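Local structure of PrgZ (Enterococcus faecalis, 4FAJ) at residues Asn240-Glu245 with Lys252-Lys257; Thr314-Thr319 with Val546-Ile551; Lys336-Ala341 with Asp399-Glu404; Phe483-Pro488 with Asn498-Leu503. The protein binds peptide pheromones outside the membrane of Enterococcus faecalis as a receptor of the solute-binding protein 5 family, probably serving peptide import. One frame throughout, in Å; residues are numbered along the deposited sequence.

Interaction 1 (Asn240-Glu245 with Lys252-Lys257); sequences NLTNLE and KWTISK
Strands 239-243 and 252-257 form an antiparallel beta hairpin interrupted by a classic beta bulge, at the edge of a four-stranded mixed sheet. The axes of these short strand segments approach to 4.6 Å with 134° between the N-to-C directions. N240 pairs with S256 as a hydrogen-bonded pair: N240 N reaches S256 O at 2.6 Å, and S256 N returns to N240 O at 2.9 Å. L241 and I255 follow as a non-hydrogen-bonded pair. Then the register slips by one: T242 and N243 both face T254, whose carbonyl oxygen accepts from T242 N at 3.1 Å and from N243 N at 3.2 Å. Both donors come from the same face of the carbonyl plane, tilted from it by little more than 20°. T254 N closes the bulge with a hydrogen bond to N243 O.

The extra residue turns the side chain of T242 toward the partner strand. Its OG1 lies between the backbone N and the carbonyl carbon (chi1 50°), which brings it to S256 OG at 2.9 Å in a hydrogen bond that either hydroxyl could donate. T254 instead spends its OG1 on N273 of the neighbouring strand 271-276. On the sheet face of L241 and I255 the contact is apolar; these two side chains cross at about a right angle, L241 CD1 to I255 CG2. W253, whose ring meets that of F274, lays its CB against L244 CG. Two waters link the hairpin, one between N240 ND2 and K257 O, the other accepting from E245 N and lying 2.7 Å from K252 O.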
loop_
_atom_site.group_PDB
_atom_site.type_symbol
_atom_site.label_atom_id
_atom_site.label_comp_id
_atom_site.label_asym_id
_atom_site.label_seq_id
_atom_site.Cartn_x
_atom_site.Cartn_y
_atom_site.Cartn_z
ATOM N N ASN A 240 -14.981 -2.744 -16.568
ATOM C CA ASN A 240 -15.791 -1.645 -16.055
ATOM C C ASN A 240 -16.323 -2.036 -14.685
ATOM O O ASN A 240 -16.545 -3.206 -14.423
ATOM C CB ASN A 240 -17.005 -1.382 -16.951
ATOM C CG ASN A 240 -16.648 -0.759 -18.282
ATOM O OD1 ASN A 240 -15.659 -0.048 -18.407
ATOM N ND2 ASN A 240 -17.498 -0.998 -19.286
ATOM N N LEU A 241 -16.539 -1.072 -13.808
ATOM C CA LEU A 241 -17.179 -1.369 -12.515
ATOM C C LEU A 241 -18.679 -1.325 -12.749
ATOM O O LEU A 241 -19.226 -0.255 -13.018
ATOM C CB LEU A 241 -16.762 -0.367 -11.446
ATOM C CG LEU A 241 -17.393 -0.560 -10.055
ATOM C CD1 LEU A 241 -16.946 -1.868 -9.419
ATOM C CD2 LEU A 241 -17.058 0.618 -9.143
ATOM N N THR A 242 -19.333 -2.485 -12.694
ATOM C CA THR A 242 -20.760 -2.589 -13.047
ATOM C C THR A 242 -21.703 -2.749 -11.842
ATOM O O THR A 242 -22.903 -2.523 -11.972
ATOM C CB THR A 242 -21.012 -3.722 -14.081
ATOM O OG1 THR A 242 -20.395 -4.939 -13.643
ATOM C CG2 THR A 242 -20.429 -3.339 -15.450
ATOM N N ASN A 243 -21.170 -3.122 -10.677
ATOM C CA ASN A 243 -21.992 -3.285 -9.470
ATOM C C ASN A 243 -21.191 -2.962 -8.215
ATOM O O ASN A 243 -20.246 -3.668 -7.888
ATOM C CB ASN A 243 -22.518 -4.724 -9.392
ATOM C CG ASN A 243 -23.687 -4.879 -8.441
ATOM O OD1 ASN A 243 -23.853 -4.110 -7.495
ATOM N ND2 ASN A 243 -24.517 -5.893 -8.696
ATOM N N LEU A 244 -21.549 -1.872 -7.541
ATOM C CA LEU A 244 -20.936 -1.497 -6.262
ATOM C C LEU A 244 -21.892 -0.530 -5.575
ATOM O O LEU A 244 -22.000 0.631 -5.967
ATOM C CB LEU A 244 -19.549 -0.848 -6.437
ATOM C CG LEU A 244 -18.661 -0.831 -5.181
ATOM C CD1 LEU A 244 -17.251 -0.330 -5.494
ATOM C CD2 LEU A 244 -19.227 -0.000 -4.081
ATOM N N GLU A 245 -22.587 -1.015 -4.552
ATOM C CA GLU A 245 -23.680 -0.246 -3.953
ATOM C C GLU A 245 -23.218 0.951 -3.134
ATOM O O GLU A 245 -23.787 2.038 -3.246
ATOM C CB GLU A 245 -24.564 -1.150 -3.096
ATOM C CG GLU A 245 -25.389 -2.125 -3.913
ATOM C CD GLU A 245 -26.550 -2.702 -3.130
ATOM O OE1 GLU A 245 -26.469 -2.763 -1.878
ATOM O OE2 GLU A 245 -27.548 -3.091 -3.771
ATOM N N LYS A 252 -19.661 -6.745 -1.385
ATOM C CA LYS A 252 -19.683 -7.374 -2.709
ATOM C C LYS A 252 -19.556 -6.334 -3.802
ATOM O O LYS A 252 -20.097 -5.242 -3.680
ATOM C CB LYS A 252 -21.023 -8.051 -2.945
ATOM C CG LYS A 252 -21.296 -9.216 -2.095
ATOM C CD LYS A 252 -22.637 -9.806 -2.492
ATOM C CE LYS A 252 -22.880 -11.105 -1.775
ATOM N NZ LYS A 252 -22.909 -10.927 -0.319
ATOM N N TRP A 253 -18.850 -6.681 -4.875
ATOM C CA TRP A 253 -18.895 -5.896 -6.102
ATOM C C TRP A 253 -18.570 -6.753 -7.318
ATOM O O TRP A 253 -18.031 -7.869 -7.195
ATOM C CB TRP A 253 -18.000 -4.648 -6.016
ATOM C CG TRP A 253 -16.579 -4.910 -5.693
ATOM C CD1 TRP A 253 -15.554 -5.060 -6.578
ATOM C CD2 TRP A 253 -16.008 -5.032 -4.392
ATOM N NE1 TRP A 253 -14.378 -5.279 -5.909
ATOM C CE2 TRP A 253 -14.630 -5.276 -4.564
ATOM C CE3 TRP A 253 -16.528 -4.970 -3.094
ATOM C CZ2 TRP A 253 -13.763 -5.443 -3.487
ATOM C CZ3 TRP A 253 -15.668 -5.152 -2.025
ATOM C CH2 TRP A 253 -14.302 -5.376 -2.226
ATOM N N THR A 254 -18.918 -6.238 -8.490
ATOM C CA THR A 254 -18.701 -6.939 -9.758
ATOM C C THR A 254 -18.079 -6.005 -10.797
ATOM O O THR A 254 -18.466 -4.832 -10.907
ATOM C CB THR A 254 -20.041 -7.495 -10.339
ATOM O OG1 THR A 254 -20.620 -8.450 -9.430
ATOM C CG2 THR A 254 -19.806 -8.154 -11.704
ATOM N N ILE A 255 -17.101 -6.523 -11.545
ATOM C CA ILE A 255 -16.540 -5.814 -12.692
ATOM C C ILE A 255 -16.789 -6.660 -13.932
ATOM O O ILE A 255 -16.854 -7.885 -13.851
ATOM C CB ILE A 255 -15.018 -5.487 -12.520
ATOM C CG1 ILE A 255 -14.166 -6.769 -12.582
ATOM C CG2 ILE A 255 -14.794 -4.734 -11.202
ATOM C CD1 ILE A 255 -12.647 -6.577 -12.267
ATOM N N SER A 256 -16.931 -5.997 -15.079
ATOM C CA SER A 256 -17.296 -6.670 -16.321
ATOM C C SER A 256 -16.406 -6.175 -17.457
ATOM O O SER A 256 -15.967 -5.025 -17.448
ATOM C CB SER A 256 -18.762 -6.387 -16.651
ATOM O OG SER A 256 -19.612 -6.855 -15.619
ATOM N N LYS A 257 -16.164 -7.024 -18.447
ATOM C CA LYS A 257 -15.276 -6.657 -19.541
ATOM C C LYS A 257 -15.676 -5.329 -20.191
ATOM O O LYS A 257 -16.832 -5.127 -20.541
ATOM C CB LYS A 257 -15.222 -7.754 -20.611
ATOM C CG LYS A 257 -14.280 -7.399 -21.764
ATOM C CD LYS A 257 -14.112 -8.552 -22.748
ATOM C CE LYS A 257 -13.539 -8.053 -24.067
ATOM N NZ LYS A 257 -12.885 -9.134 -24.860
HETATM O O HOH W 1 -18.703 -3.550 -19.122
HETATM O O HOH W 2 -22.462 -3.996 -4.086
#

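Interaction 2 (Thr314-Thr319 with Val546-Ile551); sequences TLMANT and VLMHSI
An inverse gamma turn centred on A317 breaks the long strand 311-324, and at this corner residues 548-551, far along the chain, run past 314-317 with end-to-end directions 20° apart. The touching backbones share one hydrogen bond, A317 N to S550 O at 2.9 Å, with the donor tilted 17° from the carbonyl plane. Beyond it two methionines of contrasting shape do much of the work, and S550 CB sits against L315 O.

M548 is stretched, with CG anti to the backbone N (chi1 -172°) and the rest of the chain extended, which lets its thioether meet T314 tip to tip, SD lying 3.7 Å from T314 OG1. M316 is bent at chi2 and chi3, which curls its end back toward the other segment; the two methionines cross at about a right angle, CE to CE at 3.8 Å. M316 SD also lies near H549 O and S550 CA. The imidazole of H549 turns to N101, while N318, just past the corner, gives its side-chain ND2 to a polar side chain of the bound peptide. The corner thus joins the strand lining the peptide site to the chain's C-terminal part, where A317 CB touches I551 CG2 at 3.8 Å.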
loop_
_atom_site.group_PDB
_atom_site.type_symbol
_atom_site.label_atom_id
_atom_site.label_comp_id
_atom_site.label_asym_id
_atom_site.label_seq_id
_atom_site.Cartn_x
_atom_site.Cartn_y
_atom_site.Cartn_z
ATOM N N THR A 314 2.874 -16.727 -1.054
ATOM C CA THR A 314 3.692 -15.815 -1.843
ATOM C C THR A 314 4.107 -14.660 -0.941
ATOM O O THR A 314 3.248 -14.007 -0.347
ATOM C CB THR A 314 2.910 -15.262 -3.051
ATOM O OG1 THR A 314 2.276 -16.335 -3.756
ATOM C CG2 THR A 314 3.862 -14.492 -4.021
ATOM N N LEU A 315 5.414 -14.424 -0.824
ATOM C CA LEU A 315 5.945 -13.405 0.084
ATOM C C LEU A 315 5.793 -12.033 -0.545
ATOM O O LEU A 315 6.136 -11.848 -1.711
ATOM C CB LEU A 315 7.427 -13.664 0.397
ATOM C CG LEU A 315 8.073 -12.763 1.452
ATOM C CD1 LEU A 315 7.441 -13.019 2.821
ATOM C CD2 LEU A 315 9.591 -12.993 1.505
ATOM N N MET A 316 5.262 -11.085 0.224
ATOM C CA MET A 316 4.985 -9.735 -0.266
ATOM C C MET A 316 5.992 -8.719 0.287
ATOM O O MET A 316 6.552 -8.925 1.357
ATOM C CB MET A 316 3.599 -9.306 0.168
ATOM C CG MET A 316 2.467 -10.193 -0.309
ATOM S SD MET A 316 2.085 -9.910 -2.051
ATOM C CE MET A 316 2.681 -11.428 -2.762
ATOM N N ALA A 317 6.185 -7.613 -0.444
ATOM C CA ALA A 317 7.031 -6.489 0.009
ATOM C C ALA A 317 6.209 -5.585 0.928
ATOM O O ALA A 317 5.930 -4.419 0.618
ATOM C CB ALA A 317 7.585 -5.703 -1.199
ATOM N N ASN A 318 5.842 -6.135 2.083
ATOM C CA ASN A 318 4.782 -5.577 2.914
ATOM C C ASN A 318 5.156 -5.825 4.377
ATOM O O ASN A 318 5.258 -6.965 4.799
ATOM C CB ASN A 318 3.474 -6.265 2.482
ATOM C CG ASN A 318 2.224 -5.865 3.282
ATOM O OD1 ASN A 318 1.180 -6.521 3.119
ATOM N ND2 ASN A 318 2.288 -4.800 4.095
ATOM N N THR A 319 5.406 -4.747 5.123
ATOM C CA THR A 319 5.726 -4.835 6.540
ATOM C C THR A 319 4.507 -4.373 7.353
ATOM O O THR A 319 3.947 -3.307 7.080
ATOM C CB THR A 319 6.934 -3.945 6.888
ATOM O OG1 THR A 319 8.092 -4.393 6.155
ATOM C CG2 THR A 319 7.232 -3.981 8.408
ATOM N N VAL A 546 -3.521 -15.225 -13.929
ATOM C CA VAL A 546 -3.678 -14.061 -13.069
ATOM C C VAL A 546 -2.271 -13.621 -12.687
ATOM O O VAL A 546 -1.474 -14.445 -12.255
ATOM C CB VAL A 546 -4.463 -14.403 -11.817
ATOM C CG1 VAL A 546 -4.438 -13.245 -10.860
ATOM C CG2 VAL A 546 -5.906 -14.793 -12.205
ATOM N N LEU A 547 -1.975 -12.333 -12.830
ATOM C CA LEU A 547 -0.665 -11.803 -12.459
ATOM C C LEU A 547 -0.733 -11.347 -10.988
ATOM O O LEU A 547 -1.600 -10.565 -10.626
ATOM C CB LEU A 547 -0.297 -10.632 -13.367
ATOM C CG LEU A 547 1.046 -10.659 -14.061
ATOM C CD1 LEU A 547 1.143 -11.908 -14.947
ATOM C CD2 LEU A 547 1.235 -9.390 -14.888
ATOM N N MET A 548 0.164 -11.854 -10.154
ATOM C CA MET A 548 0.230 -11.469 -8.742
ATOM C C MET A 548 1.544 -10.713 -8.506
ATOM O O MET A 548 2.596 -11.196 -8.900
ATOM C CB MET A 548 0.167 -12.721 -7.867
ATOM C CG MET A 548 0.044 -12.449 -6.374
ATOM S SD MET A 548 -0.035 -13.970 -5.397
ATOM C CE MET A 548 -0.434 -13.309 -3.796
ATOM N N HIS A 549 1.483 -9.533 -7.884
ATOM C CA HIS A 549 2.656 -8.683 -7.701
ATOM C C HIS A 549 3.013 -8.570 -6.216
ATOM O O HIS A 549 2.127 -8.338 -5.382
ATOM C CB HIS A 549 2.390 -7.280 -8.260
ATOM C CG HIS A 549 2.072 -7.252 -9.725
ATOM N ND1 HIS A 549 3.026 -7.469 -10.696
ATOM C CD2 HIS A 549 0.917 -6.995 -10.383
ATOM C CE1 HIS A 549 2.467 -7.377 -11.890
ATOM N NE2 HIS A 549 1.191 -7.081 -11.731
ATOM N N SER A 550 4.297 -8.711 -5.883
ATOM C CA SER A 550 4.768 -8.489 -4.502
ATOM C C SER A 550 4.923 -6.986 -4.156
ATOM O O SER A 550 5.087 -6.622 -2.980
ATOM C CB SER A 550 6.079 -9.219 -4.267
ATOM O OG SER A 550 7.052 -8.794 -5.202
ATOM N N ILE A 551 4.887 -6.135 -5.179
ATOM C CA ILE A 551 4.857 -4.677 -5.021
ATOM C C ILE A 551 3.676 -4.073 -5.805
ATOM O O ILE A 551 3.217 -4.647 -6.796
ATOM C CB ILE A 551 6.172 -3.989 -5.502
ATOM C CG1 ILE A 551 6.361 -4.128 -7.016
ATOM C CG2 ILE A 551 7.388 -4.537 -4.780
ATOM C CD1 ILE A 551 7.606 -3.400 -7.548
#

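Interaction 3 (Lys336-Ala341 with Asp399-Glu404); sequences KNVRKA and DKAKKE
Helix 336-345, near its N-terminal end, and the C-terminal part of helix 391-402 come together where the CA atoms of N337 and A401 lie 5.3 Å apart. The contact illustrates how one asparagine can serve a helix pair by being apolar at its root and polar at its tip. N337 CB rests 3.9 Å from A401 CB, and the same methyl group receives V338 CG2 at 3.6 Å, closing the buried side of the interface.

Farther out, the amide of N337 meets two side chains of the opposing segment. K400 crosses it obliquely: the aliphatic CD is 3.4 Å from N337 ND2 and 3.5 Å from N337 OD1, so the methylene, not the ammonium group, does the touching. E404, farther along the segment, crosses N337 at about a right angle. N337 ND2 donates to E404 OE1 at 3.0 Å; the acceptor is near the amide plane, but the donor stands 32° out of the carboxylate plane on the syn side. A water bridges N337 ND2 to E404 OE2, and another donates to N337 OD1 at 2.6 Å.

E404 OE1 has a second donor, N335 ND2, in the residues leading into helix 336-345. Two amides on one carboxylate oxygen, and water on the other, would probably stabilise E404 as an anion and help hold the N337 amide in its orientation.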
loop_
_atom_site.group_PDB
_atom_site.type_symbol
_atom_site.label_atom_id
_atom_site.label_comp_id
_atom_site.label_asym_id
_atom_site.label_seq_id
_atom_site.Cartn_x
_atom_site.Cartn_y
_atom_site.Cartn_z
ATOM N N LYS A 336 11.160 7.624 24.866
ATOM C CA LYS A 336 11.932 6.709 24.010
ATOM C C LYS A 336 12.113 5.323 24.642
ATOM O O LYS A 336 12.063 4.322 23.943
ATOM C CB LYS A 336 13.301 7.310 23.653
ATOM C CG LYS A 336 13.995 6.596 22.495
ATOM C CD LYS A 336 15.333 7.244 22.113
ATOM C CE LYS A 336 15.115 8.512 21.292
ATOM N NZ LYS A 336 16.381 9.112 20.798
ATOM N N ASN A 337 12.316 5.262 25.957
ATOM C CA ASN A 337 12.452 3.963 26.639
ATOM C C ASN A 337 11.191 3.083 26.577
ATOM O O ASN A 337 11.285 1.857 26.479
ATOM C CB ASN A 337 12.919 4.142 28.089
ATOM C CG ASN A 337 14.345 4.686 28.187
ATOM O OD1 ASN A 337 15.253 4.217 27.500
ATOM N ND2 ASN A 337 14.539 5.675 29.042
ATOM N N VAL A 338 10.015 3.710 26.637
ATOM C CA VAL A 338 8.763 2.984 26.476
ATOM C C VAL A 338 8.737 2.353 25.083
ATOM O O VAL A 338 8.465 1.158 24.950
ATOM C CB VAL A 338 7.524 3.903 26.669
ATOM C CG1 VAL A 338 6.241 3.174 26.262
ATOM C CG2 VAL A 338 7.443 4.392 28.110
ATOM N N ARG A 339 9.054 3.144 24.058
ATOM C CA ARG A 339 9.029 2.647 22.676
ATOM C C ARG A 339 9.997 1.468 22.488
ATOM O O ARG A 339 9.649 0.460 21.890
ATOM C CB ARG A 339 9.337 3.775 21.683
ATOM C CG ARG A 339 8.312 4.918 21.696
ATOM C CD ARG A 339 8.405 5.788 20.458
ATOM N NE ARG A 339 9.742 6.365 20.297
ATOM C CZ ARG A 339 10.145 7.518 20.830
ATOM N NH1 ARG A 339 9.326 8.254 21.584
ATOM N NH2 ARG A 339 11.383 7.937 20.626
ATOM N N LYS A 340 11.195 1.585 23.049
ATOM C CA LYS A 340 12.179 0.507 22.965
ATOM C C LYS A 340 11.732 -0.726 23.735
ATOM O O LYS A 340 11.961 -1.848 23.285
ATOM C CB LYS A 340 13.548 0.991 23.458
ATOM C CG LYS A 340 14.159 2.018 22.535
ATOM C CD LYS A 340 15.501 2.522 23.069
ATOM C CE LYS A 340 16.176 3.442 22.061
ATOM N NZ LYS A 340 17.398 4.075 22.644
ATOM N N ALA A 341 11.083 -0.528 24.883
ATOM C CA ALA A 341 10.502 -1.656 25.623
ATOM C C ALA A 341 9.481 -2.404 24.766
ATOM O O ALA A 341 9.477 -3.626 24.736
ATOM C CB ALA A 341 9.864 -1.189 26.915
ATOM N N ASP A 399 11.444 -0.644 33.135
ATOM C CA ASP A 399 11.819 -0.192 34.479
ATOM C C ASP A 399 12.494 1.180 34.437
ATOM O O ASP A 399 12.253 2.027 35.296
ATOM C CB ASP A 399 12.729 -1.216 35.182
ATOM C CG ASP A 399 11.977 -2.464 35.637
ATOM O OD1 ASP A 399 10.729 -2.418 35.771
ATOM O OD2 ASP A 399 12.628 -3.506 35.870
ATOM N N LYS A 400 13.326 1.401 33.422
ATOM C CA LYS A 400 13.955 2.696 33.211
ATOM C C LYS A 400 12.895 3.773 32.915
ATOM O O LYS A 400 12.941 4.863 33.474
ATOM C CB LYS A 400 14.981 2.594 32.067
ATOM C CG LYS A 400 15.804 3.843 31.814
ATOM C CD LYS A 400 16.747 3.646 30.614
ATOM C CE LYS A 400 18.109 3.096 30.990
ATOM N NZ LYS A 400 19.159 4.151 30.847
ATOM N N ALA A 401 11.926 3.447 32.064
ATOM C CA ALA A 401 10.856 4.388 31.711
ATOM C C ALA A 401 9.998 4.796 32.908
ATOM O O ALA A 401 9.635 5.962 33.044
ATOM C CB ALA A 401 9.976 3.806 30.621
ATOM N N LYS A 402 9.673 3.837 33.769
ATOM C CA LYS A 402 8.850 4.111 34.951
ATOM C C LYS A 402 9.445 5.219 35.813
ATOM O O LYS A 402 8.709 6.028 36.379
ATOM C CB LYS A 402 8.698 2.864 35.806
ATOM C CG LYS A 402 7.714 1.839 35.310
ATOM C CD LYS A 402 7.465 0.849 36.439
ATOM C CE LYS A 402 7.351 -0.574 35.967
ATOM N NZ LYS A 402 7.630 -1.505 37.095
ATOM N N LYS A 403 10.772 5.258 35.901
ATOM C CA LYS A 403 11.459 6.294 36.668
ATOM C C LYS A 403 11.293 7.696 36.069
ATOM O O LYS A 403 11.491 8.694 36.764
ATOM C CB LYS A 403 12.953 5.989 36.798
ATOM C CG LYS A 403 13.288 4.644 37.436
ATOM C CD LYS A 403 14.715 4.641 37.992
ATOM C CE LYS A 403 15.393 3.276 37.878
ATOM N NZ LYS A 403 14.509 2.142 38.256
ATOM N N GLU A 404 10.942 7.764 34.785
ATOM C CA GLU A 404 10.840 9.027 34.051
ATOM C C GLU A 404 9.409 9.529 33.864
ATOM O O GLU A 404 9.226 10.660 33.436
ATOM C CB GLU A 404 11.499 8.877 32.669
ATOM C CG GLU A 404 12.989 8.522 32.718
ATOM C CD GLU A 404 13.565 8.123 31.363
ATOM O OE1 GLU A 404 12.814 7.659 30.472
ATOM O OE2 GLU A 404 14.792 8.262 31.194
HETATM O O HOH W 3 17.806 4.338 27.698
HETATM O O HOH W 4 16.756 7.648 29.573
#

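Interaction 4 (Phe483-Pro488 with Asn498-Leu503); sequences FETNSP and NYDELL
D500 has CG anti to its own carbonyl carbon (chi1 -67°), a turn that swings the carboxylate off helix 497-502 toward the loop, and T485 directs OG1 to meet it by a similar rotation (chi1 -73°). The two oxygens of D500 then grip one residue twice. T485 OG1 donates to D500 OD2 at 2.6 Å, on the syn lone pair, while T485 N binds D500 OD1 at 3.0 Å, likewise on the syn side but 33° out of the carboxylate plane. With the N-H and the hydroxyl of T485 each taking one oxygen, the rotation of the carboxylate is fixed. T485 OG1 is also bonded to S495 OG.

Before T485 in the loop the contact is mostly apolar. E484 CB meets L503 CD1 at 3.9 Å. Y499 extends from the helix and crosses F483 obliquely; its OH comes to F483 CB at 3.6 Å and lies at the edge of the phenylalanine ring.

The loop that follows helix 477-480 is thereby held against helix 497-502. Y499 OH bonds to L480 O of the former helix, which L503 also touches, while helix 510-524 packs on both aromatics through L521.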
loop_
_atom_site.group_PDB
_atom_site.type_symbol
_atom_site.label_atom_id
_atom_site.label_comp_id
_atom_site.label_asym_id
_atom_site.label_seq_id
_atom_site.Cartn_x
_atom_site.Cartn_y
_atom_site.Cartn_z
ATOM N N PHE A 483 8.206 8.036 6.868
ATOM C CA PHE A 483 8.589 8.534 8.173
ATOM C C PHE A 483 9.247 9.906 8.129
ATOM O O PHE A 483 9.721 10.398 9.160
ATOM C CB PHE A 483 9.429 7.464 8.888
ATOM C CG PHE A 483 8.702 6.155 8.968
ATOM C CD1 PHE A 483 7.644 5.998 9.857
ATOM C CD2 PHE A 483 8.980 5.133 8.072
ATOM C CE1 PHE A 483 6.916 4.806 9.894
ATOM C CE2 PHE A 483 8.259 3.948 8.106
ATOM C CZ PHE A 483 7.230 3.787 9.014
ATOM N N GLU A 484 9.265 10.522 6.951
ATOM C CA GLU A 484 9.709 11.900 6.821
ATOM C C GLU A 484 8.739 12.824 7.559
ATOM O O GLU A 484 7.529 12.572 7.591
ATOM C CB GLU A 484 9.807 12.278 5.346
ATOM C CG GLU A 484 9.644 13.745 5.054
ATOM C CD GLU A 484 9.317 13.987 3.600
ATOM O OE1 GLU A 484 8.149 14.348 3.303
ATOM O OE2 GLU A 484 10.219 13.789 2.757
ATOM N N THR A 485 9.283 13.886 8.146
ATOM C CA THR A 485 8.548 14.744 9.061
ATOM C C THR A 485 7.098 15.049 8.695
ATOM O O THR A 485 6.191 14.691 9.442
ATOM C CB THR A 485 9.327 16.044 9.353
ATOM O OG1 THR A 485 10.430 15.727 10.206
ATOM C CG2 THR A 485 8.437 17.077 10.049
ATOM N N ASN A 486 6.811 15.708 7.592
ATOM C CA ASN A 486 5.363 15.960 7.405
ATOM C C ASN A 486 4.737 15.127 6.281
ATOM O O ASN A 486 3.821 15.575 5.604
ATOM C CB ASN A 486 5.050 17.464 7.334
ATOM C CG ASN A 486 5.132 18.151 8.709
ATOM O OD1 ASN A 486 4.563 17.683 9.708
ATOM N ND2 ASN A 486 5.836 19.270 8.760
ATOM N N SER A 487 5.208 13.889 6.133
ATOM C CA SER A 487 4.604 12.944 5.189
ATOM C C SER A 487 3.162 12.578 5.599
ATOM O O SER A 487 2.901 12.292 6.762
ATOM C CB SER A 487 5.443 11.670 5.085
ATOM O OG SER A 487 4.708 10.618 4.469
ATOM N N PRO A 488 2.226 12.562 4.634
ATOM C CA PRO A 488 0.842 12.145 4.925
ATOM C C PRO A 488 0.706 10.731 5.498
ATOM O O PRO A 488 -0.277 10.432 6.178
ATOM C CB PRO A 488 0.171 12.193 3.547
ATOM C CG PRO A 488 0.947 13.141 2.773
ATOM C CD PRO A 488 2.372 12.989 3.232
ATOM N N ASN A 498 17.516 14.851 10.820
ATOM C CA ASN A 498 18.669 14.179 10.228
ATOM C C ASN A 498 18.243 12.977 9.382
ATOM O O ASN A 498 18.840 12.729 8.321
ATOM C CB ASN A 498 19.647 13.820 11.331
ATOM C CG ASN A 498 19.901 14.994 12.237
ATOM O OD1 ASN A 498 20.238 16.087 11.771
ATOM N ND2 ASN A 498 19.663 14.807 13.518
ATOM N N TYR A 499 17.195 12.265 9.821
ATOM C CA TYR A 499 16.548 11.225 9.009
ATOM C C TYR A 499 16.022 11.820 7.702
ATOM O O TYR A 499 16.295 11.286 6.636
ATOM C CB TYR A 499 15.405 10.546 9.790
ATOM C CG TYR A 499 14.608 9.503 9.051
ATOM C CD1 TYR A 499 14.946 8.147 9.139
ATOM C CD2 TYR A 499 13.494 9.850 8.292
ATOM C CE1 TYR A 499 14.205 7.175 8.481
ATOM C CE2 TYR A 499 12.744 8.876 7.619
ATOM C CZ TYR A 499 13.110 7.543 7.721
ATOM O OH TYR A 499 12.400 6.568 7.079
ATOM N N ASP A 500 15.300 12.941 7.795
ATOM C CA ASP A 500 14.741 13.621 6.629
ATOM C C ASP A 500 15.824 13.896 5.566
ATOM O O ASP A 500 15.599 13.691 4.361
ATOM C CB ASP A 500 14.081 14.956 7.031
ATOM C CG ASP A 500 12.834 14.789 7.903
ATOM O OD1 ASP A 500 12.254 13.680 7.975
ATOM O OD2 ASP A 500 12.427 15.794 8.530
ATOM N N GLU A 501 16.998 14.335 6.023
ATOM C CA GLU A 501 18.087 14.736 5.135
ATOM C C GLU A 501 18.755 13.523 4.475
ATOM O O GLU A 501 19.048 13.570 3.288
ATOM C CB GLU A 501 19.101 15.615 5.887
ATOM C CG GLU A 501 20.397 15.942 5.146
ATOM C CD GLU A 501 20.219 16.716 3.852
ATOM O OE1 GLU A 501 19.133 17.292 3.605
ATOM O OE2 GLU A 501 21.200 16.760 3.075
ATOM N N LEU A 502 18.972 12.446 5.235
ATOM C CA LEU A 502 19.503 11.172 4.667
ATOM C C LEU A 502 18.670 10.657 3.494
ATOM O O LEU A 502 19.221 10.162 2.500
ATOM C CB LEU A 502 19.598 10.084 5.749
ATOM C CG LEU A 502 20.706 10.281 6.780
ATOM C CD1 LEU A 502 20.494 9.370 8.002
ATOM C CD2 LEU A 502 22.119 10.097 6.150
ATOM N N LEU A 503 17.350 10.805 3.593
ATOM C CA LEU A 503 16.449 10.437 2.502
ATOM C C LEU A 503 16.710 11.184 1.193
ATOM O O LEU A 503 16.300 10.707 0.141
ATOM C CB LEU A 503 14.986 10.682 2.893
ATOM C CG LEU A 503 14.422 9.963 4.118
ATOM C CD1 LEU A 503 12.908 10.174 4.189
ATOM C CD2 LEU A 503 14.765 8.494 4.078
HETATM O O HOH W 5 11.639 12.263 10.326
HETATM O O HOH W 6 13.263 14.397 3.221
#

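How the interactions relate
The four contacts follow the chain in an order that is partly nested. Interaction 1 closes first; interaction 2 then joins residues more than 220 apart, and interactions 3 and 4 fall one after the other inside the loop it closes. None touches another. Interaction 1 lies in the sheet of strands 61-66, 271-276, 252-257 and 239-243, its centre about 24 Å from that of interaction 2. Interaction 3 is a helix-helix contact and interaction 4 a loop-helix contact, about 25 Å apart between centres, both on the opposite side of the chain's centre from interaction 1. Interaction 2, nearest that centre, ties the C-terminal part to strand 311-324 of the seven-stranded sheet, where N318 sits beside the bound peptide.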